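Local structure of hypothetical protein Atu2299 (Agrobacterium tumefaciens, 2HLY) at residues A[55-60]-A[142-147]; A[33-38]-A[87-92]; A[120-125]-A[138-143]. The protein is of unknown function but belongs to the DUF2026 family, which is grouped with the papain-like (clan CA) cysteine peptidases. One frame throughout, in Å; residues are numbered along the deposited sequence.

Interaction 1 (A[55-60]-A[142-147])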
loop_
_atom_site.group_PDB
_atom_site.type_symbol
_atom_site.label_atom_id
_atom_site.label_comp_id
_atom_site.label_asym_id
_atom_site.label_seq_id
_atom_site.Cartn_x
_atom_site.Cartn_y
_atom_site.Cartn_z
ATOM N N VAL A 55 -8.409 5.709 -5.806
ATOM C CA VAL A 55 -9.181 5.954 -4.589
ATOM C C VAL A 55 -8.681 4.992 -3.513
ATOM O O VAL A 55 -8.709 3.785 -3.716
ATOM C CB VAL A 55 -10.704 5.711 -4.831
ATOM C CG1 VAL A 55 -11.514 6.003 -3.574
ATOM C CG2 VAL A 55 -11.222 6.576 -6.008
ATOM N N PRO A 56 -8.227 5.523 -2.370
ATOM C CA PRO A 56 -7.913 4.641 -1.237
ATOM C C PRO A 56 -9.214 4.172 -0.620
ATOM O O PRO A 56 -10.159 4.968 -0.490
ATOM C CB PRO A 56 -7.151 5.541 -0.266
ATOM C CG PRO A 56 -7.492 6.926 -0.664
ATOM C CD PRO A 56 -8.007 6.951 -2.061
ATOM N N LYS A 57 -9.272 2.890 -0.269
ATOM C CA LYS A 57 -10.444 2.316 0.395
ATOM C C LYS A 57 -9.946 1.463 1.536
ATOM O O LYS A 57 -8.780 1.076 1.558
ATOM C CB LYS A 57 -11.244 1.472 -0.588
ATOM C CG LYS A 57 -11.900 2.318 -1.648
ATOM C CD LYS A 57 -12.970 1.548 -2.338
ATOM C CE LYS A 57 -13.754 2.434 -3.254
ATOM N NZ LYS A 57 -14.688 1.571 -4.019
ATOM N N GLY A 58 -10.807 1.196 2.509
ATOM C CA GLY A 58 -10.423 0.348 3.633
ATOM C C GLY A 58 -11.589 -0.482 4.126
ATOM O O GLY A 58 -12.739 -0.195 3.816
ATOM N N GLY A 59 -11.259 -1.536 4.862
ATOM C CA GLY A 59 -12.253 -2.361 5.534
ATOM C C GLY A 59 -11.616 -3.698 5.822
ATOM O O GLY A 59 -10.531 -3.766 6.418
ATOM N N LEU A 60 -12.301 -4.751 5.391
ATOM C CA LEU A 60 -11.816 -6.122 5.562
ATOM C C LEU A 60 -11.077 -6.541 4.289
ATOM O O LEU A 60 -11.560 -6.301 3.177
ATOM C CB LEU A 60 -13.004 -7.064 5.828
ATOM C CG LEU A 60 -12.661 -8.530 6.059
ATOM C CD1 LEU A 60 -13.639 -9.161 7.049
ATOM C CD2 LEU A 60 -12.595 -9.316 4.734
ATOM N N TYR A 142 -12.068 -8.293 -0.741
ATOM C CA TYR A 142 -12.206 -7.008 -0.053
ATOM C C TYR A 142 -13.659 -6.722 0.298
ATOM O O TYR A 142 -14.566 -6.954 -0.526
ATOM C CB TYR A 142 -11.789 -5.863 -0.967
ATOM C CG TYR A 142 -10.352 -5.782 -1.386
ATOM C CD1 TYR A 142 -9.314 -6.270 -0.584
ATOM C CD2 TYR A 142 -10.026 -5.184 -2.603
ATOM C CE1 TYR A 142 -7.965 -6.143 -0.988
ATOM C CE2 TYR A 142 -8.698 -5.061 -3.015
ATOM C CZ TYR A 142 -7.682 -5.549 -2.211
ATOM O OH TYR A 142 -6.375 -5.389 -2.612
ATOM N N ARG A 143 -13.876 -6.205 1.507
ATOM C CA ARG A 143 -15.146 -5.560 1.828
ATOM C C ARG A 143 -14.865 -4.161 2.316
ATOM O O ARG A 143 -14.361 -3.970 3.437
ATOM C CB ARG A 143 -15.962 -6.338 2.856
ATOM C CG ARG A 143 -17.309 -5.677 3.104
ATOM C CD ARG A 143 -18.174 -6.450 4.064
ATOM N NE ARG A 143 -17.607 -6.479 5.408
ATOM C CZ ARG A 143 -17.258 -7.598 6.038
ATOM N NH1 ARG A 143 -17.431 -8.777 5.451
ATOM N NH2 ARG A 143 -16.745 -7.542 7.261
ATOM N N SER A 144 -15.197 -3.191 1.471
ATOM C CA SER A 144 -15.084 -1.792 1.832
ATOM C C SER A 144 -16.025 -1.467 2.992
ATOM O O SER A 144 -17.193 -1.852 2.976
ATOM C CB SER A 144 -15.411 -0.888 0.636
ATOM O OG SER A 144 -15.261 0.476 1.012
ATOM N N GLU A 145 -15.493 -0.741 3.973
ATOM C CA GLU A 145 -16.268 -0.234 5.103
ATOM C C GLU A 145 -16.122 1.287 5.134
ATOM O O GLU A 145 -15.289 1.829 5.878
ATOM C CB GLU A 145 -15.778 -0.868 6.391
ATOM C CG GLU A 145 -16.012 -2.368 6.419
ATOM C CD GLU A 145 -17.442 -2.739 6.798
ATOM O OE1 GLU A 145 -18.289 -1.826 7.003
ATOM O OE2 GLU A 145 -17.717 -3.958 6.901
ATOM N N PRO A 146 -16.900 1.983 4.282
ATOM C CA PRO A 146 -16.645 3.413 4.097
ATOM C C PRO A 146 -16.790 4.242 5.375
ATOM O O PRO A 146 -16.063 5.221 5.566
ATOM C CB PRO A 146 -17.674 3.836 3.037
ATOM C CG PRO A 146 -18.710 2.780 3.029
ATOM C CD PRO A 146 -17.995 1.497 3.420
ATOM N N GLU A 147 -17.702 3.851 6.254
ATOM C CA GLU A 147 -17.880 4.616 7.493
ATOM C C GLU A 147 -16.643 4.490 8.392
ATOM O O GLU A 147 -16.125 5.488 8.929
ATOM C CB GLU A 147 -19.161 4.180 8.220
ATOM C CG GLU A 147 -20.441 4.320 7.388
ATOM C CD GLU A 147 -20.644 3.223 6.315
ATOM O OE1 GLU A 147 -20.061 2.115 6.416
ATOM O OE2 GLU A 147 -21.405 3.482 5.353
HETATM O O HOH W 1 -13.605 2.407 2.350
#
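Lys57 is the first residue of 55-60 to meet 142-147. Its CD lies 4.2 Å from OG of Ser144, while its NZ reaches on to a salt bridge with Glu93. At Gly58 the backbone takes over. Its carbonyl O accepts the N-H of Glu145 at 2.8 Å, in the carbonyl plane and nearly straight (178°). A water accepts from Gly58 N and is also hydrogen-bonded to OG of Ser144. Gly59 pairs with Ser144 in the antiparallel, non-hydrogen-bonded manner. CA of Gly59 makes a CA-H...O contact with Arg143 O, 3.4 Å. Leu60 and Arg143 form the next, hydrogen-bonded pair: Leu60 N to Arg143 O and Arg143 N to Leu60 O are both 2.9 Å. Their side chains lie on the same face of the sheet. CD1 of Leu60 comes 3.5 Å from NH2 of Arg143, and Leu60 CB sits over the rim of one guanidinium face. A bend at chi3 (66°) turns the guanidinium toward Leu60 and leaves NE of Arg143 in a salt bridge with OE2 of Glu145, 2.9 Å. OE2 lies near the guanidinium plane but is met on its anti side, out of the carboxylate plane. Thr82 is a further partner of both residues. The chain turns a corner at Gly59: strand 54-58 pairs with strand 89-94, whereas strand 60-65 lies between strands 68-72 and 140-144. Glu145 is the N-cap residue of helix 146-152.

Interaction 2 (A[33-38]-A[87-92])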
loop_
_atom_site.group_PDB
_atom_site.type_symbol
_atom_site.label_atom_id
_atom_site.label_comp_id
_atom_site.label_asym_id
_atom_site.label_seq_id
_atom_site.Cartn_x
_atom_site.Cartn_y
_atom_site.Cartn_z
ATOM N N SER A 33 -2.111 1.648 10.407
ATOM C CA SER A 33 -1.636 2.973 10.011
ATOM C C SER A 33 -0.721 2.865 8.796
ATOM O O SER A 33 -0.860 3.628 7.851
ATOM C CB SER A 33 -0.927 3.688 11.154
ATOM O OG SER A 33 -1.818 3.824 12.243
ATOM N N ALA A 34 0.189 1.901 8.807
ATOM C CA ALA A 34 1.056 1.710 7.631
ATOM C C ALA A 34 0.218 1.580 6.349
ATOM O O ALA A 34 0.525 2.218 5.330
ATOM C CB ALA A 34 1.972 0.531 7.822
ATOM N N SER A 35 -0.843 0.769 6.392
ATOM C CA SER A 35 -1.661 0.556 5.180
ATOM C C SER A 35 -2.335 1.857 4.750
ATOM O O SER A 35 -2.538 2.083 3.555
ATOM C CB SER A 35 -2.709 -0.553 5.384
ATOM O OG SER A 35 -3.812 -0.072 6.131
ATOM N N MET A 36 -2.683 2.702 5.726
ATOM C CA MET A 36 -3.280 3.997 5.418
ATOM C C MET A 36 -2.324 4.887 4.640
ATOM O O MET A 36 -2.747 5.595 3.726
ATOM C CB MET A 36 -3.755 4.679 6.713
ATOM C CG MET A 36 -4.898 3.910 7.358
ATOM S SD MET A 36 -5.236 4.490 9.039
ATOM C CE MET A 36 -5.898 6.135 8.707
ATOM N N TYR A 37 -1.036 4.853 4.997
ATOM C CA TYR A 37 -0.030 5.616 4.257
ATOM C C TYR A 37 0.248 5.013 2.893
ATOM O O TYR A 37 0.342 5.736 1.903
ATOM C CB TYR A 37 1.279 5.702 5.041
ATOM C CG TYR A 37 1.253 6.704 6.169
ATOM C CD1 TYR A 37 1.513 8.051 5.927
ATOM C CD2 TYR A 37 0.984 6.308 7.475
ATOM C CE1 TYR A 37 1.514 8.981 6.963
ATOM C CE2 TYR A 37 0.971 7.233 8.515
ATOM C CZ TYR A 37 1.238 8.565 8.247
ATOM O OH TYR A 37 1.237 9.506 9.272
ATOM N N PHE A 38 0.429 3.698 2.829
ATOM C CA PHE A 38 0.675 3.070 1.537
ATOM C C PHE A 38 -0.453 3.346 0.572
ATOM O O PHE A 38 -0.215 3.638 -0.587
ATOM C CB PHE A 38 0.911 1.553 1.679
ATOM C CG PHE A 38 2.307 1.212 2.136
ATOM C CD1 PHE A 38 3.390 1.400 1.285
ATOM C CD2 PHE A 38 2.533 0.711 3.411
ATOM C CE1 PHE A 38 4.691 1.105 1.705
ATOM C CE2 PHE A 38 3.830 0.405 3.843
ATOM C CZ PHE A 38 4.907 0.608 2.986
ATOM N N ASN A 87 -6.120 -4.548 12.900
ATOM C CA ASN A 87 -6.429 -5.454 11.768
ATOM C C ASN A 87 -7.177 -4.791 10.610
ATOM O O ASN A 87 -7.401 -5.430 9.581
ATOM C CB ASN A 87 -7.207 -6.699 12.218
ATOM C CG ASN A 87 -6.375 -7.635 13.059
ATOM O OD1 ASN A 87 -5.169 -7.778 12.846
ATOM N ND2 ASN A 87 -7.016 -8.291 14.017
ATOM N N PHE A 88 -7.586 -3.540 10.793
ATOM C CA PHE A 88 -8.145 -2.746 9.695
ATOM C C PHE A 88 -7.089 -2.613 8.595
ATOM O O PHE A 88 -5.899 -2.456 8.883
ATOM C CB PHE A 88 -8.526 -1.362 10.198
ATOM C CG PHE A 88 -9.362 -0.587 9.231
ATOM C CD1 PHE A 88 -10.728 -0.813 9.173
ATOM C CD2 PHE A 88 -8.789 0.363 8.394
ATOM C CE1 PHE A 88 -11.523 -0.108 8.292
ATOM C CE2 PHE A 88 -9.590 1.080 7.497
ATOM C CZ PHE A 88 -10.951 0.824 7.451
ATOM N N HIS A 89 -7.526 -2.680 7.339
ATOM C CA HIS A 89 -6.588 -2.610 6.222
ATOM C C HIS A 89 -7.104 -1.746 5.077
ATOM O O HIS A 89 -8.303 -1.734 4.808
ATOM C CB HIS A 89 -6.276 -4.018 5.719
ATOM C CG HIS A 89 -5.113 -4.078 4.784
ATOM N ND1 HIS A 89 -3.815 -3.899 5.214
ATOM C CD2 HIS A 89 -5.045 -4.291 3.449
ATOM C CE1 HIS A 89 -2.995 -4.006 4.181
ATOM N NE2 HIS A 89 -3.718 -4.246 3.099
ATOM N N CYS A 90 -6.195 -1.007 4.431
ATOM C CA CYS A 90 -6.536 -0.164 3.282
ATOM C C CYS A 90 -5.842 -0.660 2.031
ATOM O O CYS A 90 -4.756 -1.256 2.115
ATOM C CB CYS A 90 -6.081 1.275 3.519
ATOM S SG CYS A 90 -6.951 2.082 4.860
ATOM N N TRP A 91 -6.438 -0.353 0.890
ATOM C CA TRP A 91 -5.861 -0.678 -0.427
ATOM C C TRP A 91 -6.209 0.461 -1.394
ATOM O O TRP A 91 -6.829 1.455 -0.996
ATOM C CB TRP A 91 -6.415 -2.008 -0.928
ATOM C CG TRP A 91 -7.895 -2.018 -1.071
ATOM C CD1 TRP A 91 -8.621 -1.714 -2.185
ATOM C CD2 TRP A 91 -8.847 -2.355 -0.050
ATOM N NE1 TRP A 91 -9.963 -1.839 -1.927
ATOM C CE2 TRP A 91 -10.131 -2.227 -0.621
ATOM C CE3 TRP A 91 -8.733 -2.763 1.283
ATOM C CZ2 TRP A 91 -11.302 -2.491 0.100
ATOM C CZ3 TRP A 91 -9.897 -3.014 2.009
ATOM C CH2 TRP A 91 -11.163 -2.891 1.409
ATOM N N VAL A 92 -5.817 0.322 -2.663
ATOM C CA VAL A 92 -6.139 1.333 -3.668
ATOM C C VAL A 92 -6.956 0.683 -4.772
ATOM O O VAL A 92 -6.690 -0.463 -5.148
ATOM C CB VAL A 92 -4.855 1.938 -4.274
ATOM C CG1 VAL A 92 -5.200 2.958 -5.352
ATOM C CG2 VAL A 92 -4.065 2.621 -3.181
#
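Ser35 makes the tight part of this contact, pressing from helix 33-38 onto the start of strand 89-92. Its OG accepts the N-H of Cys90 at 3.1 Å, with a bent angle of 143°. OG sits between the backbone N and the carbonyl carbon (chi1 78°), close enough to its own helix to bond Ala32 O as well. One hydroxyl thus ties a turn of helix to the strand backbone. The Ser35 CB meets the His89 ring obliquely, 3.5 Å from ND1. His89 NE2 bonds Asp100, and the ring stacks with Phe72. This order of Ser35, His89 and Asp100 resembles the papain-like layout of helix nucleophile, strand histidine and Asn or Asp, but whether it is catalytic is not known.

The looser part is apolar. Met36 CG touches Cys90 SG at 3.7 Å. Phe88 stands further off. This side is no solvent edge, because all the touching residues are buried. Helix 146-152 packs there, with Arg152 against both Met36 and Phe88. The short axes of helix and strand run nearly parallel, 13° apart. Strand 89-94 lies between strands 54-58 and 97-100, and helix 31-50 packs on it, with Ser39 touching Cys90 and Val92.

Interaction 3 (A[120-125]-A[138-143])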
loop_
_atom_site.group_PDB
_atom_site.type_symbol
_atom_site.label_atom_id
_atom_site.label_comp_id
_atom_site.label_asym_id
_atom_site.label_seq_id
_atom_site.Cartn_x
_atom_site.Cartn_y
_atom_site.Cartn_z
ATOM N N PHE A 120 1.425 -6.799 -5.294
ATOM C CA PHE A 120 -0.006 -7.080 -5.476
ATOM C C PHE A 120 -0.675 -6.008 -6.344
ATOM O O PHE A 120 -0.867 -4.873 -5.923
ATOM C CB PHE A 120 -0.787 -7.221 -4.158
ATOM C CG PHE A 120 -2.180 -7.703 -4.395
ATOM C CD1 PHE A 120 -2.443 -9.074 -4.479
ATOM C CD2 PHE A 120 -3.210 -6.790 -4.649
ATOM C CE1 PHE A 120 -3.738 -9.539 -4.770
ATOM C CE2 PHE A 120 -4.499 -7.244 -4.969
ATOM C CZ PHE A 120 -4.755 -8.624 -5.011
ATOM N N GLN A 121 -1.024 -6.405 -7.566
ATOM C CA GLN A 121 -1.722 -5.529 -8.513
ATOM C C GLN A 121 -2.542 -6.476 -9.404
ATOM O O GLN A 121 -1.975 -7.224 -10.214
ATOM C CB GLN A 121 -0.708 -4.738 -9.352
ATOM C CG GLN A 121 -1.406 -3.839 -10.397
ATOM C CD GLN A 121 -0.481 -3.089 -11.339
ATOM O OE1 GLN A 121 -0.967 -2.327 -12.172
ATOM N NE2 GLN A 121 0.838 -3.290 -11.213
ATOM N N ARG A 122 -3.863 -6.453 -9.219
ATOM C CA ARG A 122 -4.751 -7.401 -9.919
ATOM C C ARG A 122 -6.065 -6.703 -10.281
ATOM O O ARG A 122 -6.473 -5.765 -9.594
ATOM C CB ARG A 122 -5.045 -8.627 -9.045
ATOM C CG ARG A 122 -3.817 -9.435 -8.582
ATOM C CD ARG A 122 -4.204 -10.852 -8.115
ATOM N NE ARG A 122 -4.784 -11.590 -9.233
ATOM C CZ ARG A 122 -5.852 -12.394 -9.167
ATOM N NH1 ARG A 122 -6.489 -12.624 -8.011
ATOM N NH2 ARG A 122 -6.308 -12.965 -10.273
ATOM N N PRO A 123 -6.756 -7.174 -11.338
ATOM C CA PRO A 123 -8.027 -6.529 -11.675
ATOM C C PRO A 123 -9.057 -6.718 -10.556
ATOM O O PRO A 123 -9.176 -7.807 -10.006
ATOM C CB PRO A 123 -8.488 -7.270 -12.949
ATOM C CG PRO A 123 -7.228 -7.902 -13.512
ATOM C CD PRO A 123 -6.420 -8.264 -12.273
ATOM N N LEU A 124 -9.794 -5.662 -10.229
ATOM C CA LEU A 124 -10.871 -5.809 -9.241
ATOM C C LEU A 124 -11.892 -6.852 -9.691
ATOM O O LEU A 124 -12.500 -7.556 -8.865
ATOM C CB LEU A 124 -11.569 -4.466 -9.003
ATOM C CG LEU A 124 -10.895 -3.536 -8.003
ATOM C CD1 LEU A 124 -11.461 -2.133 -8.165
ATOM C CD2 LEU A 124 -11.115 -4.044 -6.593
ATOM N N SER A 125 -12.066 -6.957 -11.011
ATOM C CA SER A 125 -12.983 -7.933 -11.606
ATOM C C SER A 125 -12.601 -9.389 -11.288
ATOM O O SER A 125 -13.406 -10.296 -11.451
ATOM C CB SER A 125 -13.042 -7.717 -13.120
ATOM O OG SER A 125 -11.745 -7.792 -13.685
ATOM N N GLY A 138 -2.722 -15.620 -4.997
ATOM C CA GLY A 138 -3.091 -14.369 -5.626
ATOM C C GLY A 138 -4.558 -14.013 -5.460
ATOM O O GLY A 138 -4.955 -12.881 -5.747
ATOM N N ASP A 139 -5.376 -14.972 -5.022
ATOM C CA ASP A 139 -6.786 -14.676 -4.721
ATOM C C ASP A 139 -6.896 -13.609 -3.639
ATOM O O ASP A 139 -6.077 -13.539 -2.721
ATOM C CB ASP A 139 -7.521 -15.918 -4.234
ATOM C CG ASP A 139 -8.056 -16.782 -5.364
ATOM O OD1 ASP A 139 -8.217 -16.279 -6.501
ATOM O OD2 ASP A 139 -8.326 -17.976 -5.102
ATOM N N PHE A 140 -7.942 -12.789 -3.743
ATOM C CA PHE A 140 -8.148 -11.736 -2.764
ATOM C C PHE A 140 -9.614 -11.451 -2.587
ATOM O O PHE A 140 -10.426 -11.686 -3.490
ATOM C CB PHE A 140 -7.422 -10.442 -3.157
ATOM C CG PHE A 140 -7.994 -9.751 -4.390
ATOM C CD1 PHE A 140 -8.694 -8.561 -4.259
ATOM C CD2 PHE A 140 -7.803 -10.272 -5.667
ATOM C CE1 PHE A 140 -9.212 -7.896 -5.389
ATOM C CE2 PHE A 140 -8.312 -9.610 -6.798
ATOM C CZ PHE A 140 -9.021 -8.443 -6.660
ATOM N N PHE A 141 -9.950 -10.968 -1.396
ATOM C CA PHE A 141 -11.312 -10.544 -1.132
ATOM C C PHE A 141 -11.270 -9.265 -0.315
ATOM O O PHE A 141 -10.551 -9.183 0.684
ATOM C CB PHE A 141 -12.117 -11.627 -0.399
ATOM C CG PHE A 141 -13.484 -11.159 0.000
ATOM C CD1 PHE A 141 -14.499 -11.040 -0.950
ATOM C CD2 PHE A 141 -13.742 -10.795 1.326
ATOM C CE1 PHE A 141 -15.767 -10.560 -0.581
ATOM C CE2 PHE A 141 -15.007 -10.330 1.706
ATOM C CZ PHE A 141 -16.005 -10.196 0.755
ATOM N N TYR A 142 -12.068 -8.293 -0.741
ATOM C CA TYR A 142 -12.206 -7.008 -0.053
ATOM C C TYR A 142 -13.659 -6.722 0.298
ATOM O O TYR A 142 -14.566 -6.954 -0.526
ATOM C CB TYR A 142 -11.789 -5.863 -0.967
ATOM C CG TYR A 142 -10.352 -5.782 -1.386
ATOM C CD1 TYR A 142 -9.314 -6.270 -0.584
ATOM C CD2 TYR A 142 -10.026 -5.184 -2.603
ATOM C CE1 TYR A 142 -7.965 -6.143 -0.988
ATOM C CE2 TYR A 142 -8.698 -5.061 -3.015
ATOM C CZ TYR A 142 -7.682 -5.549 -2.211
ATOM O OH TYR A 142 -6.375 -5.389 -2.612
ATOM N N ARG A 143 -13.876 -6.205 1.507
ATOM C CA ARG A 143 -15.146 -5.560 1.828
ATOM C C ARG A 143 -14.865 -4.161 2.316
ATOM O O ARG A 143 -14.361 -3.970 3.437
ATOM C CB ARG A 143 -15.962 -6.338 2.856
ATOM C CG ARG A 143 -17.309 -5.677 3.104
ATOM C CD ARG A 143 -18.174 -6.450 4.064
ATOM N NE ARG A 143 -17.607 -6.479 5.408
ATOM C CZ ARG A 143 -17.258 -7.598 6.038
ATOM N NH1 ARG A 143 -17.431 -8.777 5.451
ATOM N NH2 ARG A 143 -16.745 -7.542 7.261
HETATM O O HOH W 2 -9.234 -13.558 -6.502
#
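Phe120 and Phe140 form the aromatic part of the contact, a T-shaped pair. The edge of Phe120 meets the face of Phe140, with ring planes at 74° and centroids 5.2 Å apart. CZ of Phe120 touches CG of Phe140 at 3.5 Å. Tyr142 brings its OH to CE2 of Phe120 at 3.5 Å, and that OH bonds Tyr63. Pro123 O meets the Phe140 ring at its edge, 3.4 Å from CZ.

The aliphatic contacts come from two side chains. CG of Arg122 packs over one face of the Phe120 ring. CD2 of Leu124 lies at the edge of the Tyr142 ring, 4.3 Å from its CD2.

The polar contacts centre on the Arg122 guanidinium. A bend at chi3 (62°) carries NH1 to Gly138 O. That hydrogen bond is short, 2.7 Å, but weak because it is bent. One water accepts from NH1 and from Phe140 N and also hydrogen-bonds OD1 of Asp139. Arg122 and Asp139 themselves stay beyond a salt bridge, and OD2 of Asp139 accepts from Gln136 N.

The short strand axes cross at -80° and stay 10.3 Å apart, bridged by side chains. Strand 120-123 is an outermost strand, beside 97-100; strand 140-144 edges another sheet, beside 60-65.

Interaction 2 is the core contact: its touching residues are all buried and its centre lies about 6 Å from the centre of the chain. Interactions 1 and 3 are partly buried, each centred about 13 Å out. Both use strand 140-144, and Tyr142 takes part in each, but interaction 1 is mainly backbone pairing within a sheet, whereas interaction 3 joins two sheets through rings and a water. Interaction 2 instead sets a helix on a strand, through one hydroxyl and apolar atoms. Strands 54-58 and 89-94 are neighbours, linking interactions 1 and 2. The stack of Trp91 on Tyr142 connects interaction 2 to both others.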